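Local coordinates for pirin-like protein (Geobacillus kaustophilus, PDB 2P17) that is of unknown function but belongs to the pirin family of two-domain cupins and binds one iron ion per subunit, at residues G59-E70 / S107-L118; P119-Q130 / P160-T168. All blocks are in the same frame, centred on the assembly; numbering follows the deposited sequence.

Contact 1 of 2, residues G59-E70 / S107-L118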
loop_
_atom_site.group_PDB
_atom_site.type_symbol
_atom_site.label_atom_id
_atom_site.label_comp_id
_atom_site.label_asym_id
_atom_site.label_seq_id
_atom_site.Cartn_x
_atom_site.Cartn_y
_atom_site.Cartn_z
ATOM N N GLY A 59 11.057 -7.765 12.746
ATOM C CA GLY A 59 10.349 -6.730 13.493
ATOM C C GLY A 59 9.444 -5.829 12.667
ATOM O O GLY A 59 8.993 -4.787 13.154
ATOM N N ILE A 60 9.189 -6.230 11.419
ATOM C CA ILE A 60 8.375 -5.452 10.473
ATOM C C ILE A 60 7.523 -6.402 9.650
ATOM O O ILE A 60 7.677 -7.625 9.737
ATOM C CB ILE A 60 9.241 -4.572 9.515
ATOM C CG1 ILE A 60 10.058 -5.430 8.533
ATOM C CG2 ILE A 60 10.114 -3.594 10.314
ATOM C CD1 ILE A 60 10.709 -4.592 7.406
ATOM N N GLU A 61 6.592 -5.830 8.892
ATOM C CA GLU A 61 5.937 -6.523 7.788
ATOM C C GLU A 61 6.258 -5.800 6.485
ATOM O O GLU A 61 6.463 -4.586 6.472
ATOM C CB GLU A 61 4.421 -6.561 7.962
ATOM C CG GLU A 61 3.960 -7.086 9.313
ATOM C CD GLU A 61 2.465 -7.277 9.328
ATOM O OE1 GLU A 61 1.737 -6.253 9.362
ATOM O OE2 GLU A 61 2.012 -8.429 9.263
ATOM N N THR A 62 6.310 -6.548 5.389
ATOM C CA THR A 62 6.414 -5.929 4.071
ATOM C C THR A 62 5.203 -6.308 3.242
ATOM O O THR A 62 4.695 -7.431 3.343
ATOM C CB THR A 62 7.684 -6.319 3.317
ATOM O OG1 THR A 62 7.657 -7.717 3.029
ATOM C CG2 THR A 62 8.929 -5.994 4.146
ATOM N N VAL A 63 4.727 -5.359 2.444
ATOM C CA VAL A 63 3.543 -5.579 1.622
ATOM C C VAL A 63 3.868 -5.147 0.215
ATOM O O VAL A 63 4.180 -3.970 -0.005
ATOM C CB VAL A 63 2.343 -4.781 2.142
ATOM C CG1 VAL A 63 1.111 -5.106 1.304
ATOM C CG2 VAL A 63 2.044 -5.127 3.609
ATOM N N THR A 64 3.805 -6.093 -0.726
ATOM C CA THR A 64 4.152 -5.815 -2.121
ATOM C C THR A 64 2.902 -5.780 -2.971
ATOM O O THR A 64 2.061 -6.666 -2.854
ATOM C CB THR A 64 5.051 -6.920 -2.704
ATOM O OG1 THR A 64 6.087 -7.253 -1.772
ATOM C CG2 THR A 64 5.687 -6.478 -4.021
ATOM N N TYR A 65 2.767 -4.737 -3.791
ATOM C CA TYR A 65 1.749 -4.688 -4.835
ATOM C C TYR A 65 2.462 -4.709 -6.182
ATOM O O TYR A 65 3.352 -3.889 -6.427
ATOM C CB TYR A 65 0.861 -3.435 -4.702
ATOM C CG TYR A 65 -0.111 -3.262 -5.864
ATOM C CD1 TYR A 65 -1.412 -3.759 -5.793
ATOM C CD2 TYR A 65 0.283 -2.615 -7.030
ATOM C CE1 TYR A 65 -2.299 -3.617 -6.857
ATOM C CE2 TYR A 65 -0.596 -2.467 -8.115
ATOM C CZ TYR A 65 -1.879 -2.971 -8.021
ATOM O OH TYR A 65 -2.738 -2.821 -9.098
ATOM N N VAL A 66 2.097 -5.659 -7.038
ATOM C CA VAL A 66 2.702 -5.739 -8.368
ATOM C C VAL A 66 1.857 -4.944 -9.357
ATOM O O VAL A 66 0.690 -5.271 -9.596
ATOM C CB VAL A 66 2.883 -7.212 -8.827
ATOM C CG1 VAL A 66 3.376 -7.274 -10.257
ATOM C CG2 VAL A 66 3.853 -7.929 -7.904
ATOM N N ILE A 67 2.434 -3.879 -9.905
ATOM C CA ILE A 67 1.732 -3.069 -10.900
ATOM C C ILE A 67 1.719 -3.809 -12.227
ATOM O O ILE A 67 0.664 -3.946 -12.864
ATOM C CB ILE A 67 2.371 -1.667 -11.055
ATOM C CG1 ILE A 67 2.428 -0.941 -9.704
ATOM C CG2 ILE A 67 1.604 -0.834 -12.104
ATOM C CD1 ILE A 67 3.282 0.335 -9.706
ATOM N N SER A 68 2.890 -4.301 -12.637
ATOM C CA SER A 68 3.026 -5.032 -13.883
ATOM C C SER A 68 4.186 -6.014 -13.786
ATOM O O SER A 68 5.062 -5.884 -12.918
ATOM C CB SER A 68 3.221 -4.073 -15.061
ATOM O OG SER A 68 4.423 -3.333 -14.927
ATOM N N GLY A 69 4.191 -7.002 -14.671
ATOM C CA GLY A 69 5.224 -8.029 -14.675
ATOM C C GLY A 69 4.872 -9.236 -13.825
ATOM O O GLY A 69 3.827 -9.264 -13.165
ATOM N N GLU A 70 5.744 -10.239 -13.869
ATOM C CA GLU A 70 5.537 -11.484 -13.146
ATOM C C GLU A 70 6.645 -11.632 -12.119
ATOM O O GLU A 70 7.826 -11.664 -12.474
ATOM C CB GLU A 70 5.520 -12.678 -14.105
ATOM C CG GLU A 70 4.451 -12.590 -15.205
ATOM C CD GLU A 70 3.015 -12.681 -14.691
ATOM O OE1 GLU A 70 2.787 -13.238 -13.593
ATOM O OE2 GLU A 70 2.101 -12.200 -15.404
ATOM N N SER A 107 10.867 -11.031 -17.729
ATOM C CA SER A 107 9.854 -10.105 -17.226
ATOM C C SER A 107 10.479 -8.925 -16.492
ATOM O O SER A 107 11.476 -9.080 -15.786
ATOM C CB SER A 107 8.886 -10.843 -16.300
ATOM O OG SER A 107 7.818 -10.000 -15.894
ATOM N N THR A 108 9.898 -7.750 -16.690
ATOM C CA THR A 108 10.232 -6.575 -15.893
ATOM C C THR A 108 9.099 -6.351 -14.898
ATOM O O THR A 108 7.942 -6.229 -15.293
ATOM C CB THR A 108 10.396 -5.326 -16.768
ATOM O OG1 THR A 108 11.492 -5.521 -17.674
ATOM C CG2 THR A 108 10.682 -4.094 -15.913
ATOM N N VAL A 109 9.429 -6.324 -13.610
ATOM C CA VAL A 109 8.433 -6.084 -12.568
ATOM C C VAL A 109 8.410 -4.621 -12.173
ATOM O O VAL A 109 9.452 -4.029 -11.919
ATOM C CB VAL A 109 8.685 -6.980 -11.332
ATOM C CG1 VAL A 109 7.799 -6.579 -10.142
ATOM C CG2 VAL A 109 8.417 -8.429 -11.681
ATOM N N HIS A 110 7.210 -4.039 -12.147
ATOM C CA HIS A 110 6.985 -2.724 -11.570
ATOM C C HIS A 110 6.168 -2.960 -10.309
ATOM O O HIS A 110 5.063 -3.493 -10.399
ATOM C CB HIS A 110 6.211 -1.865 -12.581
ATOM C CG HIS A 110 6.044 -0.431 -12.188
ATOM N ND1 HIS A 110 5.245 0.435 -12.901
ATOM C CD2 HIS A 110 6.558 0.291 -11.164
ATOM C CE1 HIS A 110 5.284 1.633 -12.341
ATOM N NE2 HIS A 110 6.073 1.572 -11.283
ATOM N N SER A 111 6.717 -2.592 -9.148
ATOM C CA SER A 111 6.060 -2.893 -7.867
ATOM C C SER A 111 6.115 -1.741 -6.877
ATOM O O SER A 111 6.907 -0.804 -7.020
ATOM C CB SER A 111 6.688 -4.137 -7.222
ATOM O OG SER A 111 8.065 -3.938 -6.957
ATOM N N LEU A 112 5.244 -1.825 -5.878
ATOM C CA LEU A 112 5.271 -0.914 -4.734
ATOM C C LEU A 112 5.492 -1.746 -3.489
ATOM O O LEU A 112 4.725 -2.676 -3.242
ATOM C CB LEU A 112 3.955 -0.154 -4.618
ATOM C CG LEU A 112 3.766 0.905 -5.697
ATOM C CD1 LEU A 112 2.308 1.266 -5.834
ATOM C CD2 LEU A 112 4.618 2.144 -5.375
ATOM N N GLN A 113 6.535 -1.426 -2.719
ATOM C CA GLN A 113 6.907 -2.183 -1.528
ATOM C C GLN A 113 6.738 -1.326 -0.279
ATOM O O GLN A 113 7.477 -0.363 -0.091
ATOM C CB GLN A 113 8.360 -2.651 -1.642
ATOM C CG GLN A 113 8.838 -3.501 -0.486
ATOM C CD GLN A 113 8.458 -4.954 -0.651
ATOM O OE1 GLN A 113 7.459 -5.282 -1.290
ATOM N NE2 GLN A 113 9.255 -5.837 -0.078
ATOM N N LEU A 114 5.775 -1.698 0.561
ATOM C CA LEU A 114 5.460 -0.979 1.795
ATOM C C LEU A 114 6.043 -1.714 2.995
ATOM O O LEU A 114 6.004 -2.943 3.041
ATOM C CB LEU A 114 3.936 -0.910 1.935
ATOM C CG LEU A 114 3.364 -0.251 3.177
ATOM C CD1 LEU A 114 3.378 1.270 3.009
ATOM C CD2 LEU A 114 1.945 -0.755 3.435
ATOM N N TRP A 115 6.608 -0.968 3.942
ATOM C CA TRP A 115 6.987 -1.548 5.234
ATOM C C TRP A 115 6.045 -1.060 6.298
ATOM O O TRP A 115 5.739 0.136 6.386
ATOM C CB TRP A 115 8.399 -1.135 5.633
ATOM C CG TRP A 115 9.505 -1.760 4.842
ATOM C CD1 TRP A 115 9.396 -2.471 3.678
ATOM C CD2 TRP A 115 10.900 -1.692 5.148
ATOM N NE1 TRP A 115 10.646 -2.870 3.251
ATOM C CE2 TRP A 115 11.585 -2.401 4.135
ATOM C CE3 TRP A 115 11.637 -1.112 6.194
ATOM C CZ2 TRP A 115 12.985 -2.540 4.133
ATOM C CZ3 TRP A 115 13.032 -1.246 6.185
ATOM C CH2 TRP A 115 13.682 -1.958 5.161
ATOM N N VAL A 116 5.588 -2.004 7.116
ATOM C CA VAL A 116 4.700 -1.691 8.235
ATOM C C VAL A 116 5.425 -2.061 9.518
ATOM O O VAL A 116 5.991 -3.151 9.624
ATOM C CB VAL A 116 3.390 -2.487 8.150
ATOM C CG1 VAL A 116 2.399 -2.009 9.216
ATOM C CG2 VAL A 116 2.758 -2.388 6.764
ATOM N N ASN A 117 5.434 -1.165 10.495
ATOM C CA ASN A 117 6.083 -1.477 11.765
ATOM C C ASN A 117 5.277 -2.507 12.542
ATOM O O ASN A 117 4.052 -2.556 12.436
ATOM C CB ASN A 117 6.229 -0.207 12.596
ATOM C CG ASN A 117 7.293 -0.328 13.664
ATOM O OD1 ASN A 117 8.108 -1.251 13.650
ATOM N ND2 ASN A 117 7.303 0.634 14.592
ATOM N N LEU A 118 5.978 -3.340 13.308
ATOM C CA LEU A 118 5.333 -4.184 14.312
ATOM C C LEU A 118 5.514 -3.536 15.679
ATOM O O LEU A 118 6.621 -3.085 16.008
ATOM C CB LEU A 118 5.927 -5.595 14.337
ATOM C CG LEU A 118 5.629 -6.525 13.146
ATOM C CD1 LEU A 118 6.468 -7.787 13.198
ATOM C CD2 LEU A 118 4.168 -6.903 13.126
HETATM O O HOH W 1 1.986 -4.822 11.766
HETATM O O HOH W 2 3.996 -0.678 -15.089
HETATM O O HOH W 3 6.378 -4.383 -16.450
#
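Strands 60-66 and 109-117 pair antiparallel, their axes 4.6 Å apart at closest approach and 159° between their directions. Reciprocal backbone bonds join Glu-61 to Val-116, Val-63 to Leu-114 and Tyr-65 to Leu-112. The ladder then slips by one residue: the carbonyl of His-110 takes both Ile-67 N at 2.7 Å and Ser-68 N at 3.2 Å, the two-to-one pairing that defines a classic beta bulge. Here Ile-67, with CG1 anti to its carbonyl carbon (chi1 -56°), lays CD1 over the centre of the His-110 imidazole, 3.4 Å from the ring centroid and 10° off its normal. Water 2 lies at the ring's edge, 2.8 Å from ND1, and links it to Ser-68 OG, while NE2 is hydrogen-bonded to Glu-44 OE2. With an alanine here, Ile-67 CD1 would probably lose the ring it packs on, and Glu-44 and water 2 would be left without this partner. At the other end Ile-60 CD1 sits over one face of the Trp-115 indole, 3.9 Å from the six-membered ring centroid, and Thr-62 CG2 packs 3.6 Å from Trp-115 CD1. The indole in turn meets the ring of His-57, an iron ligand. Thr-62, Thr-64, Gln-113 and Trp-115 share the sheet face turned to the metal, whereas Val-63, Leu-112 and Leu-114 occupy the reverse face, as expected of paired strands in the wall of a cupin beta-barrel.

Contact 2 of 2, residues P119-Q130 / P160-T168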
loop_
_atom_site.group_PDB
_atom_site.type_symbol
_atom_site.label_atom_id
_atom_site.label_comp_id
_atom_site.label_asym_id
_atom_site.label_seq_id
_atom_site.Cartn_x
_atom_site.Cartn_y
_atom_site.Cartn_z
ATOM N N PRO A 119 4.437 -3.506 16.490
ATOM C CA PRO A 119 4.576 -3.030 17.872
ATOM C C PRO A 119 5.485 -3.975 18.652
ATOM O O PRO A 119 5.644 -5.143 18.277
ATOM C CB PRO A 119 3.157 -3.122 18.433
ATOM C CG PRO A 119 2.258 -3.223 17.240
ATOM C CD PRO A 119 3.051 -3.894 16.177
ATOM N N SER A 120 6.078 -3.457 19.723
ATOM C CA SER A 120 6.984 -4.246 20.558
ATOM C C SER A 120 6.383 -5.606 20.925
ATOM O O SER A 120 7.083 -6.625 20.904
ATOM C CB SER A 120 7.326 -3.459 21.826
ATOM O OG SER A 120 8.199 -4.193 22.656
ATOM N N ALA A 121 5.088 -5.617 21.250
ATOM C CA ALA A 121 4.414 -6.862 21.635
ATOM C C ALA A 121 4.484 -7.955 20.572
ATOM O O ALA A 121 4.363 -9.135 20.890
ATOM C CB ALA A 121 2.967 -6.613 22.012
ATOM N N TYR A 122 4.665 -7.573 19.311
ATOM C CA TYR A 122 4.593 -8.530 18.212
ATOM C C TYR A 122 5.880 -8.631 17.412
ATOM O O TYR A 122 5.929 -9.358 16.409
ATOM C CB TYR A 122 3.459 -8.156 17.254
ATOM C CG TYR A 122 2.082 -8.099 17.887
ATOM C CD1 TYR A 122 1.261 -9.230 17.916
ATOM C CD2 TYR A 122 1.584 -6.913 18.431
ATOM C CE1 TYR A 122 -0.000 -9.179 18.493
ATOM C CE2 TYR A 122 0.311 -6.858 19.009
ATOM C CZ TYR A 122 -0.473 -7.999 19.028
ATOM O OH TYR A 122 -1.731 -7.947 19.590
ATOM N N LYS A 123 6.915 -7.902 17.823
ATOM C CA LYS A 123 8.162 -7.889 17.053
ATOM C C LYS A 123 8.772 -9.278 16.909
ATOM O O LYS A 123 9.467 -9.564 15.929
ATOM C CB LYS A 123 9.172 -6.900 17.642
ATOM C CG LYS A 123 8.911 -5.481 17.186
ATOM C CD LYS A 123 10.117 -4.596 17.372
ATOM C CE LYS A 123 9.767 -3.144 17.093
ATOM N NZ LYS A 123 9.516 -2.941 15.644
HETATM N N MSE A 124 8.481 -10.146 17.875
HETATM C CA MSE A 124 9.052 -11.496 17.901
HETATM C C MSE A 124 8.071 -12.572 17.472
HETATM O O MSE A 124 8.313 -13.760 17.707
HETATM C CB MSE A 124 9.611 -11.816 19.292
HETATM C CG MSE A 124 10.764 -10.911 19.689
HETATM SE SE MSE A 124 12.415 -11.340 18.735
HETATM C CE MSE A 124 12.942 -12.943 19.728
ATOM N N THR A 125 6.976 -12.166 16.831
ATOM C CA THR A 125 5.961 -13.100 16.347
ATOM C C THR A 125 6.553 -14.015 15.272
ATOM O O THR A 125 7.586 -13.699 14.671
ATOM C CB THR A 125 4.684 -12.346 15.843
ATOM O OG1 THR A 125 3.583 -13.253 15.705
ATOM C CG2 THR A 125 4.936 -11.659 14.516
ATOM N N GLU A 126 5.934 -15.177 15.077
ATOM C CA GLU A 126 6.388 -16.108 14.045
ATOM C C GLU A 126 6.257 -15.454 12.673
ATOM O O GLU A 126 5.281 -14.751 12.428
ATOM C CB GLU A 126 5.562 -17.395 14.064
ATOM C CG GLU A 126 5.787 -18.299 15.277
ATOM C CD GLU A 126 7.119 -19.027 15.254
ATOM O OE1 GLU A 126 7.661 -19.277 14.153
ATOM O OE2 GLU A 126 7.624 -19.364 16.346
ATOM N N PRO A 127 7.246 -15.680 11.783
ATOM C CA PRO A 127 7.060 -15.187 10.412
ATOM C C PRO A 127 5.872 -15.862 9.733
ATOM O O PRO A 127 5.546 -17.022 10.031
ATOM C CB PRO A 127 8.372 -15.546 9.700
ATOM C CG PRO A 127 9.061 -16.531 10.585
ATOM C CD PRO A 127 8.539 -16.365 11.974
ATOM N N ARG A 128 5.231 -15.132 8.824
ATOM C CA ARG A 128 4.029 -15.611 8.143
ATOM C C ARG A 128 3.986 -14.949 6.772
ATOM O O ARG A 128 4.407 -13.799 6.617
ATOM C CB ARG A 128 2.791 -15.269 8.992
ATOM C CG ARG A 128 1.416 -15.350 8.339
ATOM C CD ARG A 128 0.334 -15.007 9.371
ATOM N NE ARG A 128 0.243 -13.590 9.771
ATOM C CZ ARG A 128 -0.460 -13.170 10.828
ATOM N NH1 ARG A 128 -1.088 -14.059 11.585
ATOM N NH2 ARG A 128 -0.531 -11.886 11.148
ATOM N N TYR A 129 3.476 -15.678 5.790
ATOM C CA TYR A 129 3.346 -15.184 4.430
ATOM C C TYR A 129 1.911 -15.371 3.969
ATOM O O TYR A 129 1.315 -16.432 4.163
ATOM C CB TYR A 129 4.306 -15.937 3.498
ATOM C CG TYR A 129 4.182 -15.512 2.053
ATOM C CD1 TYR A 129 4.738 -14.308 1.610
ATOM C CD2 TYR A 129 3.505 -16.307 1.130
ATOM C CE1 TYR A 129 4.620 -13.913 0.297
ATOM C CE2 TYR A 129 3.371 -15.916 -0.206
ATOM C CZ TYR A 129 3.940 -14.721 -0.611
ATOM O OH TYR A 129 3.835 -14.328 -1.925
ATOM N N GLN A 130 1.357 -14.315 3.384
ATOM C CA GLN A 130 0.030 -14.363 2.774
ATOM C C GLN A 130 0.117 -13.923 1.323
ATOM O O GLN A 130 0.604 -12.830 1.026
ATOM C CB GLN A 130 -0.946 -13.460 3.521
ATOM C CG GLN A 130 -1.026 -13.708 4.997
ATOM C CD GLN A 130 -1.940 -12.724 5.672
ATOM O OE1 GLN A 130 -3.168 -12.800 5.524
ATOM N NE2 GLN A 130 -1.361 -11.790 6.419
ATOM N N PRO A 160 -10.182 -10.818 4.318
ATOM C CA PRO A 160 -9.840 -11.769 5.376
ATOM C C PRO A 160 -8.361 -11.738 5.773
ATOM O O PRO A 160 -7.950 -12.444 6.695
ATOM C CB PRO A 160 -10.195 -13.114 4.740
ATOM C CG PRO A 160 -9.936 -12.926 3.341
ATOM C CD PRO A 160 -10.287 -11.476 3.007
ATOM N N THR A 161 -7.586 -10.908 5.084
ATOM C CA THR A 161 -6.165 -10.758 5.334
ATOM C C THR A 161 -5.879 -10.600 6.821
ATOM O O THR A 161 -6.509 -9.801 7.501
ATOM C CB THR A 161 -5.674 -9.522 4.579
ATOM O OG1 THR A 161 -6.044 -9.655 3.206
ATOM C CG2 THR A 161 -4.151 -9.352 4.696
ATOM N N LYS A 162 -4.942 -11.397 7.326
ATOM C CA LYS A 162 -4.557 -11.318 8.734
ATOM C C LYS A 162 -3.690 -10.085 8.974
ATOM O O LYS A 162 -2.758 -9.796 8.204
ATOM C CB LYS A 162 -3.812 -12.580 9.161
ATOM C CG LYS A 162 -4.587 -13.875 8.938
ATOM C CD LYS A 162 -3.695 -15.076 9.200
ATOM C CE LYS A 162 -4.493 -16.364 9.260
ATOM N NZ LYS A 162 -3.605 -17.503 9.611
ATOM N N ASN A 163 -4.029 -9.336 10.015
ATOM C CA ASN A 163 -3.294 -8.138 10.381
ATOM C C ASN A 163 -2.800 -8.270 11.817
ATOM O O ASN A 163 -3.464 -8.881 12.662
ATOM C CB ASN A 163 -4.182 -6.884 10.318
ATOM C CG ASN A 163 -4.377 -6.306 8.894
ATOM O OD1 ASN A 163 -5.082 -5.309 8.745
ATOM N ND2 ASN A 163 -3.770 -6.906 7.879
ATOM N N ILE A 164 -1.650 -7.658 12.072
ATOM C CA ILE A 164 -1.218 -7.364 13.426
ATOM C C ILE A 164 -1.600 -5.898 13.686
ATOM O O ILE A 164 -2.576 -5.633 14.389
ATOM C CB ILE A 164 0.281 -7.699 13.609
ATOM C CG1 ILE A 164 0.466 -9.227 13.548
ATOM C CG2 ILE A 164 0.800 -7.170 14.931
ATOM C CD1 ILE A 164 1.866 -9.689 13.309
ATOM N N VAL A 165 -0.869 -4.945 13.106
ATOM C CA VAL A 165 -1.344 -3.568 13.084
ATOM C C VAL A 165 -2.516 -3.524 12.103
ATOM O O VAL A 165 -2.365 -3.931 10.947
ATOM C CB VAL A 165 -0.240 -2.574 12.614
ATOM C CG1 VAL A 165 -0.836 -1.204 12.275
ATOM C CG2 VAL A 165 0.835 -2.420 13.672
ATOM N N PRO A 166 -3.691 -3.035 12.547
ATOM C CA PRO A 166 -4.785 -2.857 11.591
ATOM C C PRO A 166 -4.398 -1.927 10.453
ATOM O O PRO A 166 -3.999 -0.786 10.691
ATOM C CB PRO A 166 -5.908 -2.230 12.439
ATOM C CG PRO A 166 -5.612 -2.684 13.842
ATOM C CD PRO A 166 -4.098 -2.646 13.913
ATOM N N VAL A 167 -4.500 -2.436 9.230
ATOM C CA VAL A 167 -4.192 -1.667 8.028
ATOM C C VAL A 167 -5.333 -1.823 7.033
ATOM O O VAL A 167 -5.767 -2.942 6.724
ATOM C CB VAL A 167 -2.864 -2.131 7.370
ATOM C CG1 VAL A 167 -2.612 -1.435 6.018
ATOM C CG2 VAL A 167 -1.691 -1.886 8.307
ATOM N N THR A 168 -5.822 -0.704 6.530
ATOM C CA THR A 168 -6.753 -0.708 5.414
ATOM C C THR A 168 -5.982 -0.416 4.139
ATOM O O THR A 168 -5.283 0.594 4.050
ATOM C CB THR A 168 -7.877 0.296 5.646
ATOM O OG1 THR A 168 -8.754 -0.234 6.654
ATOM C CG2 THR A 168 -8.662 0.578 4.356
HETATM O O HOH W 4 -0.231 -9.797 9.445
HETATM O O HOH W 5 -3.173 -11.758 12.962
#
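Ile-164 lays its CG2 methyl over one face of the Tyr-122 ring, 3.6 Å from the centroid and 23° off the normal. Ile-164 CG2 is displaced toward the CG end of the ring, 3.4 Å from Tyr-122 CG, so this is a CH-pi contact made near the base of the tyrosine. The branches of Ile-164 divide the work: CG2, anti to the backbone N, serves the ring, while CG1, anti to the carbonyl carbon (chi1 -69°), carries CD1 tip to tip against Thr-125 CG2 at 3.8 Å. Pro-119 extends the apolar patch, its CD lying 3.7 Å from Val-165 CG2.

Beyond Ile-164 polar groups join in. The Arg-128 guanidinium packs flat over the aliphatic part of Lys-162, whose CB stands 3.7 Å above the centre of the plane. Arg-128 NH1 and Lys-162 NZ, of like charge, stay apart, and their repulsion probably disfavours a closer approach. Water 4 accepts from Arg-128 NH2 at 2.7 Å and donates to Lys-162 O, while water 5 similarly joins NH2 to Asn-163 O.

Gln-130 grips the backbone of Lys-162 with both ends of its amide. Lys-162 N donates in the carbonyl plane to a lone pair of Gln-130 OE1 at 2.9 Å, and Gln-130 NE2 returns a nearly straight bond to Lys-162 O at 3.0 Å. These paired bonds fix the rotation of the amide. Lys-162 O also accepts from Asn-163 ND2, which has a further partner in Ser-151.

The 119-127 loop, with its type I turn from Tyr-122 to Thr-125, and the start of strand 128-132 thus both meet the loop leading into strand 167-174; strand 128-132 itself pairs antiparallel with strand 88-92, whose Thr-92 and Trp-90 touch Ile-164 and Asn-163 respectively.

In the fold
Contacts 1 and 2 follow one another along the chain, their centres 16 Å apart, with strand 109-117 running directly into the 119-127 loop. Lys-123 ties them together: its NZ probably bonds to Leu-118 O at 2.9 Å and to Gly-59 O at 3.1 Å. Packing adds Val-165 CG2 against Asn-117 O at 3.4 Å. Only contact 1 borders the iron site: the side chain of Gln-113 comes within about 5 Å of the ion, and Trp-115 lies about 3 Å, nearest side-chain atoms, from the iron ligand His-57. In contact 2, Thr-125 remains about 11 Å from His-57, side chain to side chain; this surface contact instead joins the chain after strand 109-117 to the loop that leads into strand 167-174.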